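Local coordinates for NolR (Sinorhizobium fredii, PDB 4OMZ), which regulates the expression of nodulation and symbiosis genes in rhizobia as a DNA-binding transcription factor of the ArsR helix-turn-helix family, at residues S24-L35 with H62-V72. Sequence-based numbering, arbitrary orientation.
Sequences SAMANPKRLLIL and HLSKLRAQNLV. With PO4 (phosphate ion), chain J.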
loop_
_atom_site.group_PDB
_atom_site.type_symbol
_atom_site.label_atom_id
_atom_site.label_comp_id
_atom_site.label_asym_id
_atom_site.label_seq_id
_atom_site.Cartn_x
_atom_site.Cartn_y
_atom_site.Cartn_z
ATOM N N SER A 24 -1.516 -3.539 2.906
ATOM C CA SER A 24 -1.276 -3.329 4.322
ATOM C C SER A 24 0.036 -3.979 4.702
ATOM O O SER A 24 0.788 -3.432 5.510
ATOM C CB SER A 24 -2.413 -3.902 5.164
ATOM O OG SER A 24 -3.569 -3.092 5.053
ATOM N N ALA A 25 0.307 -5.152 4.130
ATOM C CA ALA A 25 1.602 -5.788 4.355
ATOM C C ALA A 25 2.724 -4.902 3.838
ATOM O O ALA A 25 3.807 -4.865 4.421
ATOM C CB ALA A 25 1.669 -7.146 3.698
ATOM N N MET A 26 2.483 -4.195 2.738
ATOM C CA MET A 26 3.549 -3.337 2.215
ATOM C C MET A 26 3.566 -1.902 2.758
ATOM O O MET A 26 4.598 -1.238 2.696
ATOM C CB MET A 26 3.479 -3.277 0.692
ATOM C CG MET A 26 3.840 -4.578 0.018
ATOM S SD MET A 26 4.036 -4.356 -1.752
ATOM C CE MET A 26 5.620 -3.508 -1.802
ATOM N N ALA A 27 2.450 -1.429 3.305
ATOM C CA ALA A 27 2.335 -0.012 3.662
ATOM C C ALA A 27 2.983 0.295 5.011
ATOM O O ALA A 27 2.346 0.838 5.913
ATOM C CB ALA A 27 0.875 0.423 3.669
ATOM N N ASN A 28 4.253 -0.068 5.136
ATOM C CA ASN A 28 5.046 0.255 6.312
ATOM C C ASN A 28 6.476 0.528 5.864
ATOM O O ASN A 28 7.015 -0.216 5.044
ATOM C CB ASN A 28 4.988 -0.887 7.326
ATOM C CG ASN A 28 5.813 -0.613 8.567
ATOM O OD1 ASN A 28 7.006 -0.926 8.626
ATOM N ND2 ASN A 28 5.176 -0.032 9.575
ATOM N N PRO A 29 7.092 1.605 6.379
ATOM C CA PRO A 29 8.418 2.008 5.887
ATOM C C PRO A 29 9.486 0.940 6.122
ATOM O O PRO A 29 10.312 0.666 5.237
ATOM C CB PRO A 29 8.724 3.278 6.691
ATOM C CG PRO A 29 7.825 3.218 7.878
ATOM C CD PRO A 29 6.593 2.505 7.433
ATOM N N LYS A 30 9.453 0.325 7.297
ATOM C CA LYS A 30 10.438 -0.687 7.634
ATOM C C LYS A 30 10.231 -1.892 6.719
ATOM O O LYS A 30 11.180 -2.415 6.147
ATOM C CB LYS A 30 10.331 -1.088 9.107
ATOM C CG LYS A 30 10.844 -0.038 10.084
ATOM C CD LYS A 30 12.325 0.246 9.895
ATOM C CE LYS A 30 12.834 1.243 10.928
ATOM N NZ LYS A 30 12.089 2.531 10.872
ATOM N N ARG A 31 8.977 -2.302 6.558
ATOM C CA ARG A 31 8.630 -3.416 5.674
ATOM C C ARG A 31 8.982 -3.133 4.216
ATOM O O ARG A 31 9.352 -4.038 3.472
ATOM C CB ARG A 31 7.144 -3.739 5.786
ATOM C CG ARG A 31 6.862 -5.103 6.362
ATOM C CD ARG A 31 5.945 -5.012 7.552
ATOM N NE ARG A 31 4.638 -4.449 7.240
ATOM C CZ ARG A 31 3.840 -3.909 8.155
ATOM N NH1 ARG A 31 4.231 -3.855 9.422
ATOM N NH2 ARG A 31 2.664 -3.413 7.807
ATOM N N LEU A 32 8.863 -1.873 3.818
ATOM C CA LEU A 32 9.238 -1.453 2.477
ATOM C C LEU A 32 10.745 -1.611 2.263
ATOM O O LEU A 32 11.187 -2.135 1.231
ATOM C CB LEU A 32 8.804 -0.006 2.254
ATOM C CG LEU A 32 8.021 0.325 0.989
ATOM C CD1 LEU A 32 7.035 -0.780 0.660
ATOM C CD2 LEU A 32 7.288 1.640 1.185
ATOM N N LEU A 33 11.527 -1.180 3.254
ATOM C CA LEU A 33 12.985 -1.314 3.202
ATOM C C LEU A 33 13.412 -2.788 3.195
ATOM O O LEU A 33 14.318 -3.194 2.448
ATOM C CB LEU A 33 13.626 -0.575 4.378
ATOM C CG LEU A 33 13.438 0.945 4.370
ATOM C CD1 LEU A 33 13.929 1.557 5.668
ATOM C CD2 LEU A 33 14.147 1.575 3.179
ATOM N N ILE A 34 12.748 -3.577 4.037
ATOM C CA ILE A 34 12.945 -5.020 4.083
ATOM C C ILE A 34 12.674 -5.667 2.722
ATOM O O ILE A 34 13.489 -6.436 2.231
ATOM C CB ILE A 34 12.040 -5.678 5.140
ATOM C CG1 ILE A 34 12.472 -5.265 6.548
ATOM C CG2 ILE A 34 12.060 -7.194 4.991
ATOM C CD1 ILE A 34 11.415 -5.500 7.609
ATOM N N LEU A 35 11.529 -5.360 2.119
ATOM C CA LEU A 35 11.170 -5.956 0.832
ATOM C C LEU A 35 12.107 -5.513 -0.284
ATOM O O LEU A 35 12.398 -6.286 -1.192
ATOM C CB LEU A 35 9.723 -5.614 0.457
ATOM C CG LEU A 35 8.641 -6.436 1.155
ATOM C CD1 LEU A 35 7.280 -5.820 0.944
ATOM C CD2 LEU A 35 8.661 -7.870 0.660
ATOM N N HIS A 62 8.236 -7.921 11.431
ATOM C CA HIS A 62 7.776 -7.687 10.085
ATOM C C HIS A 62 7.769 -8.919 9.240
ATOM O O HIS A 62 6.931 -9.041 8.349
ATOM C CB HIS A 62 8.557 -6.608 9.392
ATOM C CG HIS A 62 8.302 -5.259 9.985
ATOM N ND1 HIS A 62 7.069 -4.860 10.449
ATOM C CD2 HIS A 62 9.111 -4.182 10.051
ATOM C CE1 HIS A 62 7.172 -3.625 10.926
ATOM N NE2 HIS A 62 8.392 -3.197 10.695
ATOM N N LEU A 63 8.749 -9.790 9.457
ATOM C CA LEU A 63 8.868 -11.000 8.656
ATOM C C LEU A 63 7.620 -11.837 8.837
ATOM O O LEU A 63 7.176 -12.507 7.903
ATOM C CB LEU A 63 10.109 -11.786 9.064
ATOM C CG LEU A 63 11.433 -11.178 8.611
ATOM C CD1 LEU A 63 12.586 -12.063 9.064
ATOM C CD2 LEU A 63 11.469 -10.971 7.107
ATOM N N SER A 64 7.056 -11.806 10.043
ATOM C CA SER A 64 5.834 -12.556 10.273
ATOM C C SER A 64 4.670 -11.964 9.485
ATOM O O SER A 64 3.908 -12.712 8.853
ATOM C CB SER A 64 5.500 -12.595 11.765
ATOM O OG SER A 64 4.138 -12.929 11.976
ATOM N N LYS A 65 4.544 -10.633 9.481
ATOM C CA LYS A 65 3.389 -10.083 8.745
ATOM C C LYS A 65 3.561 -10.261 7.219
ATOM O O LYS A 65 2.580 -10.451 6.482
ATOM C CB LYS A 65 3.149 -8.618 9.103
ATOM C CG LYS A 65 2.315 -7.869 8.063
ATOM C CD LYS A 65 1.049 -7.266 8.677
ATOM C CE LYS A 65 0.038 -6.828 7.618
ATOM N NZ LYS A 65 -0.863 -5.745 8.105
ATOM N N LEU A 66 4.810 -10.198 6.762
ATOM C CA LEU A 66 5.137 -10.430 5.362
ATOM C C LEU A 66 4.880 -11.876 4.955
ATOM O O LEU A 66 4.447 -12.135 3.832
ATOM C CB LEU A 66 6.600 -10.075 5.084
ATOM C CG LEU A 66 7.039 -8.611 5.038
ATOM C CD1 LEU A 66 8.528 -8.479 4.697
ATOM C CD2 LEU A 66 6.183 -7.865 4.033
ATOM N N ARG A 67 5.167 -12.818 5.855
ATOM C CA ARG A 67 4.922 -14.230 5.566
ATOM C C ARG A 67 3.423 -14.473 5.506
ATOM O O ARG A 67 2.952 -15.308 4.725
ATOM C CB ARG A 67 5.548 -15.165 6.609
ATOM C CG ARG A 67 7.065 -15.298 6.561
ATOM C CD ARG A 67 7.553 -16.280 7.616
ATOM N NE ARG A 67 7.521 -17.650 7.114
ATOM C CZ ARG A 67 8.396 -18.592 7.456
ATOM N NH1 ARG A 67 9.360 -18.316 8.326
ATOM N NH2 ARG A 67 8.301 -19.812 6.941
ATOM N N ALA A 68 2.682 -13.743 6.339
ATOM C CA ALA A 68 1.226 -13.873 6.371
ATOM C C ALA A 68 0.589 -13.531 5.014
ATOM O O ALA A 68 -0.441 -14.091 4.639
ATOM C CB ALA A 68 0.643 -12.992 7.467
ATOM N N GLN A 69 1.213 -12.618 4.278
ATOM C CA GLN A 69 0.744 -12.263 2.944
ATOM C C GLN A 69 1.534 -12.984 1.859
ATOM O O GLN A 69 1.462 -12.605 0.692
ATOM C CB GLN A 69 0.834 -10.753 2.731
ATOM C CG GLN A 69 -0.261 -9.959 3.412
ATOM C CD GLN A 69 -1.623 -10.223 2.819
ATOM O OE1 GLN A 69 -1.753 -10.454 1.616
ATOM N NE2 GLN A 69 -2.650 -10.173 3.654
ATOM N N ASN A 70 2.292 -14.008 2.250
ATOM C CA ASN A 70 2.978 -14.879 1.294
ATOM C C ASN A 70 3.956 -14.111 0.408
ATOM O O ASN A 70 4.087 -14.399 -0.783
ATOM C CB ASN A 70 1.958 -15.621 0.428
ATOM C CG ASN A 70 1.071 -16.548 1.240
ATOM O OD1 ASN A 70 1.436 -17.686 1.524
ATOM N ND2 ASN A 70 -0.100 -16.059 1.623
ATOM N N LEU A 71 4.631 -13.126 0.993
ATOM C CA LEU A 71 5.459 -12.207 0.220
ATOM C C LEU A 71 6.945 -12.545 0.269
ATOM O O LEU A 71 7.748 -11.920 -0.428
ATOM C CB LEU A 71 5.247 -10.772 0.704
ATOM C CG LEU A 71 3.811 -10.250 0.600
ATOM C CD1 LEU A 71 3.719 -8.822 1.088
ATOM C CD2 LEU A 71 3.307 -10.363 -0.830
ATOM N N VAL A 72 7.315 -13.517 1.099
ATOM C CA VAL A 72 8.715 -13.901 1.220
ATOM C C VAL A 72 8.917 -15.405 1.171
ATOM O O VAL A 72 8.059 -16.181 1.584
ATOM C CB VAL A 72 9.357 -13.362 2.525
ATOM C CG1 VAL A 72 9.613 -11.870 2.420
ATOM C CG2 VAL A 72 8.491 -13.683 3.726
HETATM P P PO4 J . 12.153 4.941 8.591
HETATM O O1 PO4 J . 11.453 4.776 7.263
HETATM O O2 PO4 J . 11.140 4.815 9.705
HETATM O O3 PO4 J . 13.198 3.860 8.741
HETATM O O4 PO4 J . 12.811 6.301 8.637
#
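Arg31 and His62 meet where helix 29-40 crosses helix 56-68, the latter probably the recognition helix of this winged helix-turn-helix domain; the axes of the two helical segments make an angle of 74°. Arg31 illustrates how one long side chain can pack its methylenes on a facing helix while its guanidinium bonds back to its own segment. From CB the chain passes to Arg31 CG, 3.7 Å from Leu66 CD2, and then to CD, which lies obliquely against the His62 ring. Bends at chi2 (125°) and chi3 (61°) swing the guanidinium back toward the end of helix 10-26. There Arg31 NE donates a nearly straight bond to Ala25 O (3.0 Å), and Arg31 NH2 a more bent one to Ser24 O (3.0 Å), both acceptors close to the guanidinium plane. Asn28 CB covers one face of this group and Lys65 CG the other, while His62 ND1 sits at its edge, 3.2 Å from Arg31 NH1. Deeper in, Leu66 fits as a knob among Ala25, Arg31, Ile34 and Leu35, and Ile34 CD1 touches His62 CB. Two carbonyls thus fix the guanidinium's rotation. Its charge may make protonation of His62 less favourable, Lys65 NZ lies 4.2 Å from Arg31 NH2, and cohesion between the segments rests mainly on apolar packing.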